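Local coordinates for ferritin light chain (Trichoplusia ni, PDB 1Z6O), which stores iron as the light chain of a secreted insect ferritin, probably helping the ferrihydrite core to nucleate inside a shell of twelve light and twelve heavy chains, at residues A38-A43 against A140-R145; K46-R51 against E165-D170. One frame throughout, in Å; residues are numbered along the deposited sequence.

Contact 1: residues A38-A43 against A140-R145; sequences ATELQA and AFYIHR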
loop_
_atom_site.group_PDB
_atom_site.type_symbol
_atom_site.label_atom_id
_atom_site.label_comp_id
_atom_site.label_asym_id
_atom_site.label_seq_id
_atom_site.Cartn_x
_atom_site.Cartn_y
_atom_site.Cartn_z
ATOM N N ALA A 38 1.862 28.017 -51.720
ATOM C CA ALA A 38 2.380 28.792 -50.595
ATOM C C ALA A 38 1.483 29.968 -50.229
ATOM O O ALA A 38 1.200 30.198 -49.048
ATOM C CB ALA A 38 3.807 29.273 -50.895
ATOM N N THR A 39 1.019 30.717 -51.223
ATOM C CA THR A 39 0.157 31.850 -50.908
ATOM C C THR A 39 -1.219 31.372 -50.451
ATOM O O THR A 39 -1.839 32.003 -49.592
ATOM C CB THR A 39 0.007 32.815 -52.122
ATOM O OG1 THR A 39 -0.424 32.076 -53.264
ATOM C CG2 THR A 39 1.347 33.483 -52.442
ATOM N N GLU A 40 -1.707 30.267 -51.011
ATOM C CA GLU A 40 -3.018 29.756 -50.582
ATOM C C GLU A 40 -2.976 29.311 -49.112
ATOM O O GLU A 40 -3.950 29.485 -48.383
ATOM C CB GLU A 40 -3.461 28.572 -51.451
ATOM C CG GLU A 40 -3.889 28.986 -52.853
ATOM C CD GLU A 40 -5.107 29.900 -52.847
ATOM O OE1 GLU A 40 -5.177 30.787 -53.726
ATOM O OE2 GLU A 40 -5.999 29.731 -51.977
ATOM N N LEU A 41 -1.858 28.735 -48.680
ATOM C CA LEU A 41 -1.759 28.304 -47.287
ATOM C C LEU A 41 -1.816 29.534 -46.376
ATOM O O LEU A 41 -2.452 29.511 -45.320
ATOM C CB LEU A 41 -0.465 27.521 -47.060
ATOM C CG LEU A 41 -0.421 26.772 -45.718
ATOM C CD1 LEU A 41 -1.542 25.713 -45.685
ATOM C CD2 LEU A 41 0.954 26.116 -45.528
ATOM N N GLN A 42 -1.157 30.620 -46.778
ATOM C CA GLN A 42 -1.206 31.845 -45.982
ATOM C C GLN A 42 -2.640 32.373 -45.924
ATOM O O GLN A 42 -3.109 32.798 -44.866
ATOM C CB GLN A 42 -0.304 32.924 -46.589
ATOM C CG GLN A 42 1.186 32.610 -46.489
ATOM C CD GLN A 42 2.025 33.656 -47.198
ATOM O OE1 GLN A 42 1.809 34.846 -47.021
ATOM N NE2 GLN A 42 2.989 33.216 -47.989
ATOM N N ALA A 43 -3.336 32.366 -47.059
ATOM C CA ALA A 43 -4.721 32.844 -47.082
ATOM C C ALA A 43 -5.636 31.920 -46.260
ATOM O O ALA A 43 -6.687 32.342 -45.784
ATOM C CB ALA A 43 -5.238 32.940 -48.543
ATOM N N ALA A 140 -9.661 23.505 -48.309
ATOM C CA ALA A 140 -8.589 22.527 -48.117
ATOM C C ALA A 140 -8.478 21.636 -49.362
ATOM O O ALA A 140 -7.376 21.290 -49.774
ATOM C CB ALA A 140 -8.846 21.656 -46.866
ATOM N N PHE A 141 -9.611 21.255 -49.949
ATOM C CA PHE A 141 -9.592 20.420 -51.161
ATOM C C PHE A 141 -8.862 21.170 -52.283
ATOM O O PHE A 141 -8.098 20.590 -53.050
ATOM C CB PHE A 141 -11.021 20.122 -51.643
ATOM C CG PHE A 141 -11.699 18.966 -50.931
ATOM C CD1 PHE A 141 -11.212 18.475 -49.716
ATOM C CD2 PHE A 141 -12.839 18.379 -51.488
ATOM C CE1 PHE A 141 -11.860 17.403 -49.057
ATOM C CE2 PHE A 141 -13.493 17.314 -50.843
ATOM C CZ PHE A 141 -12.997 16.827 -49.620
ATOM N N TYR A 142 -9.128 22.463 -52.378
ATOM C CA TYR A 142 -8.515 23.308 -53.405
ATOM C C TYR A 142 -6.988 23.390 -53.241
ATOM O O TYR A 142 -6.238 23.224 -54.200
ATOM C CB TYR A 142 -9.129 24.706 -53.320
ATOM C CG TYR A 142 -8.565 25.681 -54.318
ATOM C CD1 TYR A 142 -8.924 25.614 -55.661
ATOM C CD2 TYR A 142 -7.668 26.670 -53.920
ATOM C CE1 TYR A 142 -8.402 26.511 -56.590
ATOM C CE2 TYR A 142 -7.136 27.573 -54.839
ATOM C CZ TYR A 142 -7.510 27.486 -56.173
ATOM O OH TYR A 142 -6.998 28.376 -57.089
ATOM N N ILE A 143 -6.522 23.650 -52.027
ATOM C CA ILE A 143 -5.079 23.739 -51.792
ATOM C C ILE A 143 -4.415 22.387 -52.051
ATOM O O ILE A 143 -3.313 22.308 -52.612
ATOM C CB ILE A 143 -4.795 24.198 -50.346
ATOM C CG1 ILE A 143 -5.427 25.577 -50.123
ATOM C CG2 ILE A 143 -3.281 24.278 -50.088
ATOM C CD1 ILE A 143 -5.363 26.037 -48.657
ATOM N N HIS A 144 -5.096 21.319 -51.648
ATOM C CA HIS A 144 -4.589 19.963 -51.843
ATOM C C HIS A 144 -4.415 19.694 -53.350
ATOM O O HIS A 144 -3.398 19.155 -53.791
ATOM C CB HIS A 144 -5.583 18.971 -51.220
ATOM C CG HIS A 144 -5.115 17.549 -51.217
ATOM N ND1 HIS A 144 -5.117 16.759 -52.349
ATOM C CD2 HIS A 144 -4.664 16.761 -50.207
ATOM C CE1 HIS A 144 -4.691 15.546 -52.036
ATOM N NE2 HIS A 144 -4.410 15.521 -50.742
ATOM N N ARG A 145 -5.413 20.079 -54.139
ATOM C CA ARG A 145 -5.354 19.884 -55.590
ATOM C C ARG A 145 -4.238 20.749 -56.213
ATOM O O ARG A 145 -3.539 20.332 -57.145
ATOM C CB ARG A 145 -6.711 20.251 -56.216
ATOM C CG ARG A 145 -6.791 19.880 -57.680
ATOM C CD ARG A 145 -8.157 20.154 -58.312
ATOM N NE ARG A 145 -8.088 19.733 -59.706
ATOM C CZ ARG A 145 -9.082 19.189 -60.388
ATOM N NH1 ARG A 145 -10.266 18.989 -59.814
ATOM N NH2 ARG A 145 -8.874 18.815 -61.644
#

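Contact 2: residues K46-R51 against E165-D170; sequences KLHLER and EEFIED. With FE (Fe (III) ion), chain Y.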
loop_
_atom_site.group_PDB
_atom_site.type_symbol
_atom_site.label_atom_id
_atom_site.label_comp_id
_atom_site.label_asym_id
_atom_site.label_seq_id
_atom_site.Cartn_x
_atom_site.Cartn_y
_atom_site.Cartn_z
ATOM N N LYS A 46 -5.532 33.009 -42.752
ATOM C CA LYS A 46 -6.346 34.215 -42.660
ATOM C C LYS A 46 -7.838 33.883 -42.589
ATOM O O LYS A 46 -8.591 34.526 -41.849
ATOM C CB LYS A 46 -6.053 35.112 -43.866
ATOM C CG LYS A 46 -6.893 36.378 -43.943
ATOM C CD LYS A 46 -6.542 37.153 -45.210
ATOM C CE LYS A 46 -7.588 38.200 -45.528
ATOM N NZ LYS A 46 -7.231 38.938 -46.767
ATOM N N LEU A 47 -8.270 32.890 -43.360
ATOM C CA LEU A 47 -9.682 32.492 -43.332
ATOM C C LEU A 47 -10.034 31.926 -41.947
ATOM O O LEU A 47 -11.092 32.236 -41.395
ATOM C CB LEU A 47 -9.968 31.442 -44.418
ATOM C CG LEU A 47 -11.405 30.896 -44.511
ATOM C CD1 LEU A 47 -12.402 32.038 -44.748
ATOM C CD2 LEU A 47 -11.475 29.879 -45.659
ATOM N N HIS A 48 -9.154 31.100 -41.380
ATOM C CA HIS A 48 -9.432 30.551 -40.051
ATOM C C HIS A 48 -9.467 31.666 -39.012
ATOM O O HIS A 48 -10.276 31.639 -38.094
ATOM C CB HIS A 48 -8.374 29.518 -39.625
ATOM C CG HIS A 48 -8.596 28.152 -40.203
ATOM N ND1 HIS A 48 -8.161 27.794 -41.463
ATOM C CD2 HIS A 48 -9.225 27.062 -39.695
ATOM C CE1 HIS A 48 -8.511 26.541 -41.706
ATOM N NE2 HIS A 48 -9.158 26.075 -40.649
ATOM N N LEU A 49 -8.580 32.642 -39.155
ATOM C CA LEU A 49 -8.530 33.749 -38.199
ATOM C C LEU A 49 -9.848 34.525 -38.215
ATOM O O LEU A 49 -10.436 34.812 -37.167
ATOM C CB LEU A 49 -7.358 34.677 -38.553
ATOM C CG LEU A 49 -7.195 35.954 -37.719
ATOM C CD1 LEU A 49 -7.066 35.603 -36.224
ATOM C CD2 LEU A 49 -5.947 36.703 -38.212
ATOM N N GLU A 50 -10.312 34.867 -39.411
ATOM C CA GLU A 50 -11.565 35.599 -39.557
ATOM C C GLU A 50 -12.729 34.778 -39.019
ATOM O O GLU A 50 -13.578 35.296 -38.291
ATOM C CB GLU A 50 -11.815 35.942 -41.037
ATOM C CG GLU A 50 -10.723 36.853 -41.602
ATOM C CD GLU A 50 -10.764 37.001 -43.123
ATOM O OE1 GLU A 50 -11.301 36.098 -43.811
ATOM O OE2 GLU A 50 -10.230 38.016 -43.628
ATOM N N ARG A 51 -12.785 33.501 -39.377
ATOM C CA ARG A 51 -13.884 32.677 -38.886
ATOM C C ARG A 51 -13.827 32.483 -37.373
ATOM O O ARG A 51 -14.882 32.386 -36.742
ATOM C CB ARG A 51 -13.910 31.304 -39.574
ATOM C CG ARG A 51 -14.303 31.354 -41.043
ATOM C CD ARG A 51 -15.664 32.025 -41.255
ATOM N NE ARG A 51 -16.027 32.002 -42.672
ATOM C CZ ARG A 51 -16.770 32.924 -43.275
ATOM N NH1 ARG A 51 -17.240 33.958 -42.587
ATOM N NH2 ARG A 51 -17.029 32.817 -44.573
ATOM N N GLU A 165 -4.150 15.078 -42.834
ATOM C CA GLU A 165 -4.103 14.736 -41.419
ATOM C C GLU A 165 -4.703 15.756 -40.452
ATOM O O GLU A 165 -5.424 15.398 -39.523
ATOM C CB GLU A 165 -2.647 14.508 -41.002
ATOM C CG GLU A 165 -1.973 13.309 -41.645
ATOM C CD GLU A 165 -2.368 12.011 -40.971
ATOM O OE1 GLU A 165 -2.712 12.067 -39.773
ATOM O OE2 GLU A 165 -2.318 10.944 -41.621
ATOM N N GLU A 166 -4.403 17.026 -40.668
ATOM C CA GLU A 166 -4.844 18.059 -39.741
ATOM C C GLU A 166 -6.148 18.762 -40.042
ATOM O O GLU A 166 -6.697 19.425 -39.168
ATOM C CB GLU A 166 -3.739 19.113 -39.610
ATOM C CG GLU A 166 -2.414 18.541 -39.151
ATOM C CD GLU A 166 -2.532 17.830 -37.814
ATOM O OE1 GLU A 166 -3.064 18.442 -36.859
ATOM O OE2 GLU A 166 -2.096 16.663 -37.718
ATOM N N PHE A 167 -6.649 18.638 -41.266
ATOM C CA PHE A 167 -7.882 19.335 -41.614
ATOM C C PHE A 167 -8.973 18.469 -42.221
ATOM O O PHE A 167 -10.090 18.399 -41.717
ATOM C CB PHE A 167 -7.580 20.472 -42.602
ATOM C CG PHE A 167 -6.696 21.546 -42.028
ATOM C CD1 PHE A 167 -5.306 21.398 -42.022
ATOM C CD2 PHE A 167 -7.257 22.661 -41.410
ATOM C CE1 PHE A 167 -4.483 22.349 -41.398
ATOM C CE2 PHE A 167 -6.447 23.616 -40.780
ATOM C CZ PHE A 167 -5.055 23.455 -40.776
ATOM N N ILE A 168 -8.622 17.817 -43.318
ATOM C CA ILE A 168 -9.557 17.023 -44.094
ATOM C C ILE A 168 -10.323 15.921 -43.364
ATOM O O ILE A 168 -11.543 15.821 -43.510
ATOM C CB ILE A 168 -8.814 16.497 -45.347
ATOM C CG1 ILE A 168 -8.517 17.699 -46.263
ATOM C CG2 ILE A 168 -9.640 15.430 -46.079
ATOM C CD1 ILE A 168 -7.550 17.401 -47.423
ATOM N N GLU A 169 -9.644 15.110 -42.561
ATOM C CA GLU A 169 -10.345 14.039 -41.848
ATOM C C GLU A 169 -11.423 14.590 -40.932
ATOM O O GLU A 169 -12.564 14.131 -40.954
ATOM C CB GLU A 169 -9.386 13.213 -40.993
ATOM C CG GLU A 169 -8.194 12.649 -41.716
ATOM C CD GLU A 169 -7.327 11.784 -40.802
ATOM O OE1 GLU A 169 -7.062 12.207 -39.652
ATOM O OE2 GLU A 169 -6.906 10.688 -41.237
ATOM N N ASP A 170 -11.069 15.585 -40.130
ATOM C CA ASP A 170 -12.029 16.148 -39.191
ATOM C C ASP A 170 -13.146 16.982 -39.794
ATOM O O ASP A 170 -14.220 17.081 -39.204
ATOM C CB ASP A 170 -11.303 16.952 -38.118
ATOM C CG ASP A 170 -10.379 16.085 -37.278
ATOM O OD1 ASP A 170 -10.770 14.938 -36.954
ATOM O OD2 ASP A 170 -9.266 16.549 -36.939
HETATM FE FE FE Y . -1.977 9.086 -40.518
#

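Contact 1: residues A38-A43 against A140-R145
E40 and I143 mark the nearest backbone approach of two antiparallel helical segments, 38-43 and 140-145, with their CA atoms 6.5 Å apart. The segment axes come within 10.0 Å, and their N-to-C directions are 162° apart. E40 and I143 bury the most surface, with Y142 beside them. The CG1 branch of I143 extends from the helix with CG1 anti to the carbonyl carbon, which carries CD1 across to the opposite backbone: I143 CD1 rests 3.7 Å from E40 O, while I143 CG1 lies 3.8 Å from E40 CB. L41 is grazed by I143 CD1 at its backbone N, while its side chain turns to I90, H93 and V94 of helix 70-96. Beside this packing the chemistry changes. The E40 chain bends at chi2 (-63°) and brings its carboxylate to the edge of the Y142 ring, E40 CD lying 3.7 Å from Y142 CE2 near the ring plane. Carboxylate and ring planes are almost perpendicular, 82° apart. Both polar ends are then taken up by the same loop: E40 OE1 accepts from T108 N, E40 OE2 is hydrogen-bonded to S107 OG, and Y142 OH pairs with T108 OG1. Without the carboxylate, as with an alanine here, T108 N and S107 OG would probably lose their partner and the Y142 edge its neighbour. The buried acid is thus gripped through both oxygens by residues beyond the two helices, and the direct helix-helix contact is van der Waals packing, with the loop at 107-108 tying E40 and Y142 together.

Contact 2: residues K46-R51 against E165-D170
A single pair of rings, H48 and F167, joins segments 46-51 and 165-170, reaching across a wide helix spacing: the nearest CA atoms, those of this same pair, are 11.4 Å apart. Both rings leave their helices with CG anti to the carbonyl carbon (chi1 -81° in H48, -64° in F167). CE1 and NE2 of the H48 imidazole lie nearest the phenyl edge, both 3.7 Å from F167 CE2, with NE2 near the phenyl plane. With centroids 5.5 Å apart and planes at 64°, the pair is oblique. Both residues are buried and tightly enclosed: Y44 meets both rings and its carbonyl O bonds H48 ND1, K86 makes a cation-pi contact with F167, and I90 packs on both. Away from this pair the segments do not touch. R51 forms salt bridges with E135 and D54, and D170 is exposed to solvent. E165 takes no part across the contact; E165 OE2 binds an iron(III) ion at 2.2 Å together with E165 of two other light chains. A wider pi-type turn at 165-168 interrupts regular helix there. Aromatic and aliphatic side chains enclosed by long helices are the core of the ferritin four-helix bundle, and the shared iron marks a threefold junction of light chains.

In the fold
Helix 37-61 supplies one side of both contacts, meeting helix 122-148 in contact 1 and, farther along, helix 157-190 in contact 2; the partner helices follow one another in the chain. The centres lie 11 Å apart, and the two touch directly through I168, whose CG1 is 4.0 Å from A140 CB. Y44 also links them, packing on A140 and I143 as well as on the rings of contact 2. The side chains of I143 and F167 are about 13 and 12 Å from a bound calcium ion. H144 NE2 of contact 1 is hydrogen-bonded to E164 OE2, and E164 is a calcium ligand. Iron, bound by E165 of three light chains, lies at the subunit junction.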